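Local coordinates for protein N6 adenine specific DNA methylase (Encephalitozoon cuniculi, PDB 3Q87) that acts with its partner Trm112 in methylating the translation termination factor eRF1, using bound S-adenosylmethionine as the probable methyl donor, at residues V116-L121 with I158-K163; L102-I107 with E125-K130; K25-L30 with K43-V48. All coordinates share one frame; numbering follows the deposited sequence.

The three contacts show how a Rossmann-like methyltransferase is joined together, two within its central sheet and one between helix starts. Interaction 3 is the parallel pairing of strand 26-30 with strand 46-51, interaction 1 the antiparallel pairing of strand 118-124 with strand 155-162, their centres about 14 Å apart. Interaction 2 joins the starts of the two helices that flank strand 118-124 in sequence, its centre about 16 Å from that of interaction 1 and about 25 Å from that of interaction 3. S-adenosylmethionine comes nearest to interaction 3, about 4 Å from the side chain of Asp29, against about 9 Å from that of Ile107 and 10 Å from that of Leu121.

Interaction 1: residues V116-L121 with I158-K163; sequences VGMLYL and IIKGEK
The Tyr120 ring lies beside the aliphatic chain of Lys160, the two side chains running the same way from a non-hydrogen-bonded antiparallel pair. The approach is oblique to the ring, and closest where Tyr120 CE1 meets Lys160 CD at 3.6 Å. Lys160 can follow the tyrosine so far because its chain is fully extended, with CG opposite the backbone N (chi1 173°). Both polar ends converge on one acceptor: Glu20 OE1 takes a hydrogen bond from Tyr120 OH and forms a salt bridge with Lys160 NZ. On the same face Met118 comes in slantwise, its SD 4.0 Å from Lys160 CE; a bend at chi3 then carries the methyl CE to within 3.6 Å of Glu162 OE2.

The opposite face belongs to Leu119, Leu121 and Ile159. Gly161 sits across from Leu119, whose CD1 packs on the glycine backbone, 3.8 Å from Gly161 N. Two residues along, on the same face, Leu121 CB comes 4.3 Å from Ile159 CB.

Beneath these side chains, Leu119 and Gly161 exchange two backbone hydrogen bonds, as do Leu121 and Ile159, the shortest being Ile159 N to Leu121 O at 2.7 Å. A further bond from Lys163 N to Gly117 O continues the pairing beyond Met118 and Glu162.

Strand 155-162 runs antiparallel between strands 118-124 and 142-150, giving the strand order 3-2-1-4-5-7-6 of Rossmann-like (class I) S-adenosylmethionine-dependent methyltransferases. On its other side strand 118-124 adjoins the parallel strand 81-84, to which Met118 and Tyr120 also bond through their backbones. Helix 8-20 packs on the Tyr120 face through Leu17, while helix 129-138 lies against Leu121 and Ile159 through Val132.

Interaction 2: residues L102-I107 with E125-K130; sequences LGREVI and EANRPK
The guanidinium of Arg104 meets Asn127 O at its edge and almost in its own plane, whereas that of Arg128 receives Leu102 CD1 over one face, offset toward the rim. One flat group therefore works through an N-H and the other through its surface. Both belong to the loop end of the Rossmann-like methyltransferase fold, where helix 105-113 begins and where strand 118-124 gives way, through the 3-10 segment 125-127, to helix 129-138.

The edge contact is the polar centre. Arg104 NH1 donates to Asn127 O over 2.8 Å with an N-H...O angle of 166°, and approaches that carbonyl nearly head-on. The arginine reaches it by folding back: bends at chi2 (-95°) and chi3 wrap the chain round the carbonyl oxygen, leaving Arg104 CD 3.1 Å from Asn127 O. Arg128 CB also borders the edge of this guanidinium. Two carboxylates outside the pair hold the same group, Asp108 by a salt bridge to NE and Glu131 by one to NH1, which probably offsets the closeness of Arg135 to NH2.

Asn127 fills the space between the segments. Its CB touches the bent part of Arg104, and its amide group packs against Ile107, whose CD1 lies 3.8 Å from Asn127 CG, the two side chains crossing at about a right angle. Gly103 has a positive phi, a conformation that favours glycine.

Leu102 lies against the 3-10 segment: its CD1 is 3.5 Å from Ala126 O, while Leu102 O is approached by the alpha carbon of Asn127 in a CA-H...O contact of 3.4 Å, with an angle of 163° at the hydrogen.

Interaction 3: residues K25-L30 with K43-V48; sequences KIVLDL and KRNTVV
Val27 N donates to Thr46 O over 2.8 Å, the shortest hydrogen bond between the two segments. Thr46 N returns to Lys25 O, Val48 N to Val27 O and Asp29 N to Val48 O, so the backbone of 46-48 weaves between alternate residues of 25-29 in parallel pairing. Before the strand opens, a side chain takes over: Asn45 OD1 accepts from Lys25 N at 2.9 Å, in the carbonyl plane and on a lone pair. Its ND2 bonds to Leu41 O and Leu22 O, which fixes the rotation of the amide.

These strands, with helix 36-41 between them, form a beta-alpha-beta unit of the Rossmann-like fold. On the helix side, Val27 CG2 packs on Asn45 CB and Asp29 CB on Val47 CG1 at 4.0 Å. Asp29 OD2 is hydrogen-bonded by Thr38 and Thr32, and the Asp29 side chain lies about 4 Å from bound S-adenosylmethionine. On the other face Leu28 turns its CG away from its own backbone N (chi1 -174°), which brings CD1 to 3.9 Å from Val48 CB. Here the partner subunit, ECU08_1170, packs on Ile26 and Val48, and its Ile39 N hydrogen-bonds to Thr46 OG1.

Interaction 1: residues V116-L121 with I158-K163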
loop_
_atom_site.group_PDB
_atom_site.type_symbol
_atom_site.label_atom_id
_atom_site.label_comp_id
_atom_site.label_asym_id
_atom_site.label_seq_id
_atom_site.Cartn_x
_atom_site.Cartn_y
_atom_site.Cartn_z
ATOM N N VAL B 116 10.624 3.461 -4.103
ATOM C CA VAL B 116 10.841 3.302 -2.661
ATOM C C VAL B 116 12.259 2.818 -2.379
ATOM O O VAL B 116 12.934 2.325 -3.269
ATOM C CB VAL B 116 9.860 2.310 -2.029
ATOM C CG1 VAL B 116 8.442 2.842 -2.106
ATOM C CG2 VAL B 116 9.992 0.945 -2.711
ATOM N N GLY B 117 12.702 2.956 -1.136
ATOM C CA GLY B 117 14.076 2.643 -0.789
ATOM C C GLY B 117 14.434 1.165 -0.879
ATOM O O GLY B 117 15.583 0.822 -1.154
ATOM N N MET B 118 13.452 0.294 -0.653
ATOM C CA MET B 118 13.691 -1.148 -0.637
ATOM C C MET B 118 12.510 -1.928 -1.195
ATOM O O MET B 118 11.358 -1.563 -0.967
ATOM C CB MET B 118 13.953 -1.607 0.793
ATOM C CG MET B 118 14.621 -2.970 0.897
ATOM S SD MET B 118 14.848 -3.422 2.626
ATOM C CE MET B 118 15.838 -2.037 3.177
ATOM N N LEU B 119 12.795 -3.009 -1.911
ATOM C CA LEU B 119 11.737 -3.843 -2.470
ATOM C C LEU B 119 12.090 -5.324 -2.471
ATOM O O LEU B 119 13.266 -5.700 -2.547
ATOM C CB LEU B 119 11.373 -3.385 -3.887
ATOM C CG LEU B 119 12.456 -3.409 -4.968
ATOM C CD1 LEU B 119 12.565 -4.780 -5.625
ATOM C CD2 LEU B 119 12.140 -2.348 -6.013
ATOM N N TYR B 120 11.061 -6.158 -2.375
ATOM C CA TYR B 120 11.219 -7.608 -2.515
ATOM C C TYR B 120 10.279 -8.044 -3.636
ATOM O O TYR B 120 9.068 -7.820 -3.559
ATOM C CB TYR B 120 10.859 -8.313 -1.209
ATOM C CG TYR B 120 11.778 -7.955 -0.059
ATOM C CD1 TYR B 120 12.956 -8.655 0.157
ATOM C CD2 TYR B 120 11.479 -6.896 0.795
ATOM C CE1 TYR B 120 13.809 -8.322 1.216
ATOM C CE2 TYR B 120 12.325 -6.556 1.849
ATOM C CZ TYR B 120 13.487 -7.274 2.052
ATOM O OH TYR B 120 14.327 -6.937 3.092
ATOM N N LEU B 121 10.837 -8.635 -4.688
ATOM C CA LEU B 121 10.058 -8.994 -5.870
ATOM C C LEU B 121 10.232 -10.474 -6.195
ATOM O O LEU B 121 11.341 -10.983 -6.162
ATOM C CB LEU B 121 10.491 -8.148 -7.065
ATOM C CG LEU B 121 9.847 -8.451 -8.419
ATOM C CD1 LEU B 121 8.352 -8.097 -8.408
ATOM C CD2 LEU B 121 10.569 -7.666 -9.518
ATOM N N ILE B 158 13.559 -14.816 -5.689
ATOM C CA ILE B 158 13.191 -13.667 -4.881
ATOM C C ILE B 158 14.257 -12.586 -4.968
ATOM O O ILE B 158 15.390 -12.750 -4.509
ATOM C CB ILE B 158 12.946 -14.062 -3.433
ATOM C CG1 ILE B 158 11.742 -15.010 -3.371
ATOM C CG2 ILE B 158 12.745 -12.810 -2.569
ATOM C CD1 ILE B 158 11.605 -15.695 -2.051
ATOM N N ILE B 159 13.880 -11.479 -5.584
ATOM C CA ILE B 159 14.794 -10.371 -5.786
ATOM C C ILE B 159 14.669 -9.344 -4.673
ATOM O O ILE B 159 13.568 -8.920 -4.336
ATOM C CB ILE B 159 14.530 -9.716 -7.135
ATOM C CG1 ILE B 159 14.753 -10.732 -8.247
ATOM C CG2 ILE B 159 15.452 -8.530 -7.355
ATOM C CD1 ILE B 159 14.679 -10.125 -9.638
ATOM N N LYS B 160 15.797 -8.972 -4.076
ATOM C CA LYS B 160 15.813 -7.872 -3.119
ATOM C C LYS B 160 16.482 -6.670 -3.767
ATOM O O LYS B 160 17.570 -6.788 -4.322
ATOM C CB LYS B 160 16.531 -8.239 -1.824
ATOM C CG LYS B 160 16.692 -7.047 -0.897
ATOM C CD LYS B 160 17.253 -7.429 0.462
ATOM C CE LYS B 160 17.427 -6.190 1.336
ATOM N NZ LYS B 160 18.004 -6.527 2.662
ATOM N N GLY B 161 15.813 -5.522 -3.722
ATOM C CA GLY B 161 16.343 -4.313 -4.324
ATOM C C GLY B 161 16.468 -3.219 -3.297
ATOM O O GLY B 161 15.585 -3.039 -2.459
ATOM N N GLU B 162 17.572 -2.489 -3.340
ATOM C CA GLU B 162 17.777 -1.417 -2.380
ATOM C C GLU B 162 18.522 -0.251 -2.999
ATOM O O GLU B 162 19.496 -0.432 -3.726
ATOM C CB GLU B 162 18.504 -1.921 -1.130
ATOM C CG GLU B 162 18.416 -0.936 0.033
ATOM C CD GLU B 162 19.029 -1.459 1.321
ATOM O OE1 GLU B 162 19.454 -2.632 1.347
ATOM O OE2 GLU B 162 19.082 -0.690 2.306
ATOM N N LYS B 163 18.038 0.953 -2.732
ATOM C CA LYS B 163 18.760 2.148 -3.140
ATOM C C LYS B 163 19.884 2.466 -2.150
ATOM O O LYS B 163 19.805 2.130 -0.964
ATOM C CB LYS B 163 17.798 3.326 -3.296
ATOM C CG LYS B 163 16.846 3.135 -4.472
ATOM C CD LYS B 163 15.991 4.368 -4.724
ATOM C CE LYS B 163 15.266 4.258 -6.063
ATOM N NZ LYS B 163 14.849 5.602 -6.577
#

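Interaction 2: residues L102-I107 with E125-K130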
loop_
_atom_site.group_PDB
_atom_site.type_symbol
_atom_site.label_atom_id
_atom_site.label_comp_id
_atom_site.label_asym_id
_atom_site.label_seq_id
_atom_site.Cartn_x
_atom_site.Cartn_y
_atom_site.Cartn_z
ATOM N N LEU B 102 6.522 -12.819 -22.206
ATOM C CA LEU B 102 7.556 -13.226 -21.261
ATOM C C LEU B 102 7.047 -13.291 -19.814
ATOM O O LEU B 102 7.830 -13.508 -18.888
ATOM C CB LEU B 102 8.766 -12.286 -21.341
ATOM C CG LEU B 102 10.059 -12.687 -22.074
ATOM C CD1 LEU B 102 10.313 -14.188 -22.010
ATOM C CD2 LEU B 102 10.065 -12.211 -23.502
ATOM N N GLY B 103 5.742 -13.105 -19.627
ATOM C CA GLY B 103 5.160 -12.969 -18.298
ATOM C C GLY B 103 5.650 -11.719 -17.584
ATOM O O GLY B 103 5.539 -11.607 -16.350
ATOM N N ARG B 104 6.166 -10.768 -18.362
ATOM C CA ARG B 104 6.945 -9.642 -17.836
ATOM C C ARG B 104 6.273 -8.271 -17.903
ATOM O O ARG B 104 6.808 -7.279 -17.395
ATOM C CB ARG B 104 8.281 -9.555 -18.572
ATOM C CG ARG B 104 9.332 -10.495 -18.039
ATOM C CD ARG B 104 10.205 -9.774 -17.047
ATOM N NE ARG B 104 10.767 -8.584 -17.675
ATOM C CZ ARG B 104 11.830 -8.594 -18.476
ATOM N NH1 ARG B 104 12.462 -9.732 -18.738
ATOM N NH2 ARG B 104 12.265 -7.464 -19.009
ATOM N N GLU B 105 5.105 -8.203 -18.515
ATOM C CA GLU B 105 4.474 -6.909 -18.739
ATOM C C GLU B 105 4.142 -6.128 -17.462
ATOM O O GLU B 105 4.333 -4.913 -17.419
ATOM C CB GLU B 105 3.255 -7.049 -19.658
ATOM C CG GLU B 105 3.654 -7.554 -21.053
ATOM C CD GLU B 105 2.543 -7.444 -22.086
ATOM O OE1 GLU B 105 1.662 -6.570 -21.935
ATOM O OE2 GLU B 105 2.556 -8.229 -23.062
ATOM N N VAL B 106 3.646 -6.808 -16.430
ATOM C CA VAL B 106 3.331 -6.099 -15.187
ATOM C C VAL B 106 4.616 -5.841 -14.408
ATOM O O VAL B 106 4.825 -4.752 -13.870
ATOM C CB VAL B 106 2.285 -6.847 -14.314
ATOM C CG1 VAL B 106 1.900 -5.996 -13.094
ATOM C CG2 VAL B 106 1.044 -7.155 -15.122
ATOM N N ILE B 107 5.486 -6.846 -14.364
ATOM C CA ILE B 107 6.778 -6.696 -13.714
ATOM C C ILE B 107 7.514 -5.465 -14.241
ATOM O O ILE B 107 8.031 -4.656 -13.465
ATOM C CB ILE B 107 7.655 -7.945 -13.938
ATOM C CG1 ILE B 107 7.126 -9.110 -13.109
ATOM C CG2 ILE B 107 9.135 -7.646 -13.608
ATOM C CD1 ILE B 107 7.528 -10.485 -13.649
ATOM N N GLU B 125 11.756 -18.303 -13.582
ATOM C CA GLU B 125 12.810 -18.436 -14.582
ATOM C C GLU B 125 12.362 -17.914 -15.945
ATOM O O GLU B 125 13.135 -17.276 -16.666
ATOM C CB GLU B 125 13.254 -19.896 -14.687
ATOM C CG GLU B 125 14.594 -20.105 -15.368
ATOM C CD GLU B 125 15.134 -21.508 -15.130
ATOM O OE1 GLU B 125 15.739 -21.747 -14.058
ATOM O OE2 GLU B 125 14.947 -22.374 -16.009
ATOM N N ALA B 126 11.106 -18.169 -16.291
ATOM C CA ALA B 126 10.598 -17.760 -17.596
ATOM C C ALA B 126 10.573 -16.238 -17.800
ATOM O O ALA B 126 10.587 -15.757 -18.939
ATOM C CB ALA B 126 9.232 -18.365 -17.850
ATOM N N ASN B 127 10.548 -15.479 -16.709
ATOM C CA ASN B 127 10.537 -14.022 -16.813
ATOM C C ASN B 127 11.888 -13.438 -17.215
ATOM O O ASN B 127 11.986 -12.249 -17.516
ATOM C CB ASN B 127 10.082 -13.385 -15.497
ATOM C CG ASN B 127 8.709 -13.854 -15.072
ATOM O OD1 ASN B 127 7.849 -14.112 -15.907
ATOM N ND2 ASN B 127 8.494 -13.960 -13.775
ATOM N N ARG B 128 12.920 -14.279 -17.206
ATOM C CA ARG B 128 14.302 -13.867 -17.461
ATOM C C ARG B 128 14.805 -12.966 -16.350
ATOM O O ARG B 128 14.933 -11.760 -16.532
ATOM C CB ARG B 128 14.440 -13.204 -18.831
ATOM C CG ARG B 128 14.300 -14.191 -19.987
ATOM C CD ARG B 128 14.282 -13.484 -21.348
ATOM N NE ARG B 128 14.282 -14.425 -22.470
ATOM C CZ ARG B 128 14.079 -14.077 -23.740
ATOM N NH1 ARG B 128 13.856 -12.804 -24.058
ATOM N NH2 ARG B 128 14.099 -15.002 -24.696
ATOM N N PRO B 129 15.093 -13.565 -15.182
ATOM C CA PRO B 129 15.410 -12.867 -13.934
ATOM C C PRO B 129 16.541 -11.875 -14.111
ATOM O O PRO B 129 16.560 -10.824 -13.458
ATOM C CB PRO B 129 15.848 -13.999 -12.999
ATOM C CG PRO B 129 15.207 -15.209 -13.542
ATOM C CD PRO B 129 15.157 -15.025 -15.027
ATOM N N LYS B 130 17.483 -12.207 -14.989
ATOM C CA LYS B 130 18.639 -11.351 -15.218
ATOM C C LYS B 130 18.250 -10.038 -15.880
ATOM O O LYS B 130 18.795 -8.999 -15.552
ATOM C CB LYS B 130 19.691 -12.081 -16.054
ATOM C CG LYS B 130 20.370 -13.204 -15.305
ATOM C CD LYS B 130 21.560 -13.753 -16.074
ATOM C CE LYS B 130 22.236 -14.872 -15.294
ATOM N NZ LYS B 130 23.577 -15.198 -15.851
#

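Interaction 3: residues K25-L30 with K43-V48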
loop_
_atom_site.group_PDB
_atom_site.type_symbol
_atom_site.label_atom_id
_atom_site.label_comp_id
_atom_site.label_asym_id
_atom_site.label_seq_id
_atom_site.Cartn_x
_atom_site.Cartn_y
_atom_site.Cartn_z
ATOM N N LYS B 25 8.690 -0.890 9.821
ATOM C CA LYS B 25 8.614 -0.195 8.547
ATOM C C LYS B 25 7.177 0.117 8.169
ATOM O O LYS B 25 6.235 -0.418 8.766
ATOM C CB LYS B 25 9.279 -1.018 7.454
ATOM C CG LYS B 25 10.740 -1.363 7.751
ATOM C CD LYS B 25 11.597 -0.112 7.823
ATOM C CE LYS B 25 13.046 -0.441 8.129
ATOM N NZ LYS B 25 13.235 -0.668 9.593
ATOM N N ILE B 26 7.007 1.001 7.190
ATOM C CA ILE B 26 5.730 1.111 6.500
ATOM C C ILE B 26 5.883 0.303 5.217
ATOM O O ILE B 26 6.720 0.611 4.388
ATOM C CB ILE B 26 5.342 2.574 6.179
ATOM C CG1 ILE B 26 5.135 3.369 7.469
ATOM C CG2 ILE B 26 4.045 2.619 5.360
ATOM C CD1 ILE B 26 4.852 4.872 7.207
ATOM N N VAL B 27 5.104 -0.766 5.087
ATOM C CA VAL B 27 5.309 -1.721 4.002
ATOM C C VAL B 27 4.081 -1.779 3.125
ATOM O O VAL B 27 2.943 -1.843 3.610
ATOM C CB VAL B 27 5.573 -3.153 4.530
ATOM C CG1 VAL B 27 5.814 -4.131 3.367
ATOM C CG2 VAL B 27 6.746 -3.154 5.484
ATOM N N LEU B 28 4.313 -1.740 1.825
ATOM C CA LEU B 28 3.228 -1.881 0.875
ATOM C C LEU B 28 3.233 -3.317 0.385
ATOM O O LEU B 28 4.201 -3.739 -0.254
ATOM C CB LEU B 28 3.436 -0.935 -0.306
ATOM C CG LEU B 28 2.291 -0.882 -1.324
ATOM C CD1 LEU B 28 1.109 -0.081 -0.781
ATOM C CD2 LEU B 28 2.772 -0.278 -2.641
ATOM N N ASP B 29 2.178 -4.063 0.714
ATOM C CA ASP B 29 1.986 -5.414 0.180
ATOM C C ASP B 29 1.204 -5.266 -1.123
ATOM O O ASP B 29 -0.022 -5.171 -1.124
ATOM C CB ASP B 29 1.202 -6.287 1.172
ATOM C CG ASP B 29 0.878 -7.681 0.622
ATOM O OD1 ASP B 29 1.440 -8.073 -0.436
ATOM O OD2 ASP B 29 0.059 -8.395 1.255
ATOM N N LEU B 30 1.930 -5.216 -2.230
ATOM C CA LEU B 30 1.348 -4.973 -3.539
ATOM C C LEU B 30 0.852 -6.290 -4.136
ATOM O O LEU B 30 1.593 -7.264 -4.153
ATOM C CB LEU B 30 2.430 -4.363 -4.432
ATOM C CG LEU B 30 2.080 -3.864 -5.829
ATOM C CD1 LEU B 30 1.039 -2.784 -5.743
ATOM C CD2 LEU B 30 3.340 -3.328 -6.517
ATOM N N LYS B 43 2.602 -8.104 11.814
ATOM C CA LYS B 43 3.047 -8.416 13.160
ATOM C C LYS B 43 4.166 -7.479 13.607
ATOM O O LYS B 43 4.269 -7.162 14.784
ATOM C CB LYS B 43 3.465 -9.887 13.257
ATOM C CG LYS B 43 2.284 -10.849 13.053
ATOM C CD LYS B 43 2.682 -12.316 13.168
ATOM C CE LYS B 43 3.635 -12.713 12.058
ATOM N NZ LYS B 43 4.065 -14.139 12.183
ATOM N N ARG B 44 4.978 -7.010 12.662
ATOM C CA ARG B 44 6.126 -6.182 12.999
ATOM C C ARG B 44 6.146 -4.834 12.283
ATOM O O ARG B 44 7.040 -4.014 12.522
ATOM C CB ARG B 44 7.417 -6.935 12.694
ATOM C CG ARG B 44 7.468 -8.346 13.287
ATOM C CD ARG B 44 8.728 -9.055 12.821
ATOM N NE ARG B 44 9.893 -8.447 13.453
ATOM C CZ ARG B 44 11.146 -8.695 13.108
ATOM N NH1 ARG B 44 11.407 -9.551 12.130
ATOM N NH2 ARG B 44 12.135 -8.089 13.746
ATOM N N ASN B 45 5.171 -4.606 11.407
ATOM C CA ASN B 45 5.174 -3.410 10.571
ATOM C C ASN B 45 3.787 -2.821 10.411
ATOM O O ASN B 45 2.789 -3.455 10.749
ATOM C CB ASN B 45 5.741 -3.723 9.178
ATOM C CG ASN B 45 7.114 -4.370 9.231
ATOM O OD1 ASN B 45 8.140 -3.680 9.287
ATOM N ND2 ASN B 45 7.144 -5.704 9.176
ATOM N N THR B 46 3.728 -1.594 9.894
ATOM C CA THR B 46 2.461 -1.044 9.434
ATOM C C THR B 46 2.321 -1.302 7.941
ATOM O O THR B 46 3.186 -0.930 7.150
ATOM C CB THR B 46 2.329 0.446 9.727
ATOM O OG1 THR B 46 2.456 0.656 11.140
ATOM C CG2 THR B 46 0.947 0.938 9.264
ATOM N N VAL B 47 1.232 -1.963 7.567
ATOM C CA VAL B 47 1.083 -2.455 6.202
ATOM C C VAL B 47 -0.096 -1.809 5.492
ATOM O O VAL B 47 -1.186 -1.730 6.039
ATOM C CB VAL B 47 0.864 -3.987 6.183
ATOM C CG1 VAL B 47 0.787 -4.504 4.737
ATOM C CG2 VAL B 47 1.968 -4.713 6.984
ATOM N N VAL B 48 0.143 -1.341 4.273
ATOM C CA VAL B 48 -0.925 -0.989 3.364
ATOM C C VAL B 48 -1.002 -2.099 2.327
ATOM O O VAL B 48 0.001 -2.477 1.764
ATOM C CB VAL B 48 -0.664 0.364 2.677
ATOM C CG1 VAL B 48 -1.828 0.715 1.728
ATOM C CG2 VAL B 48 -0.504 1.436 3.743
#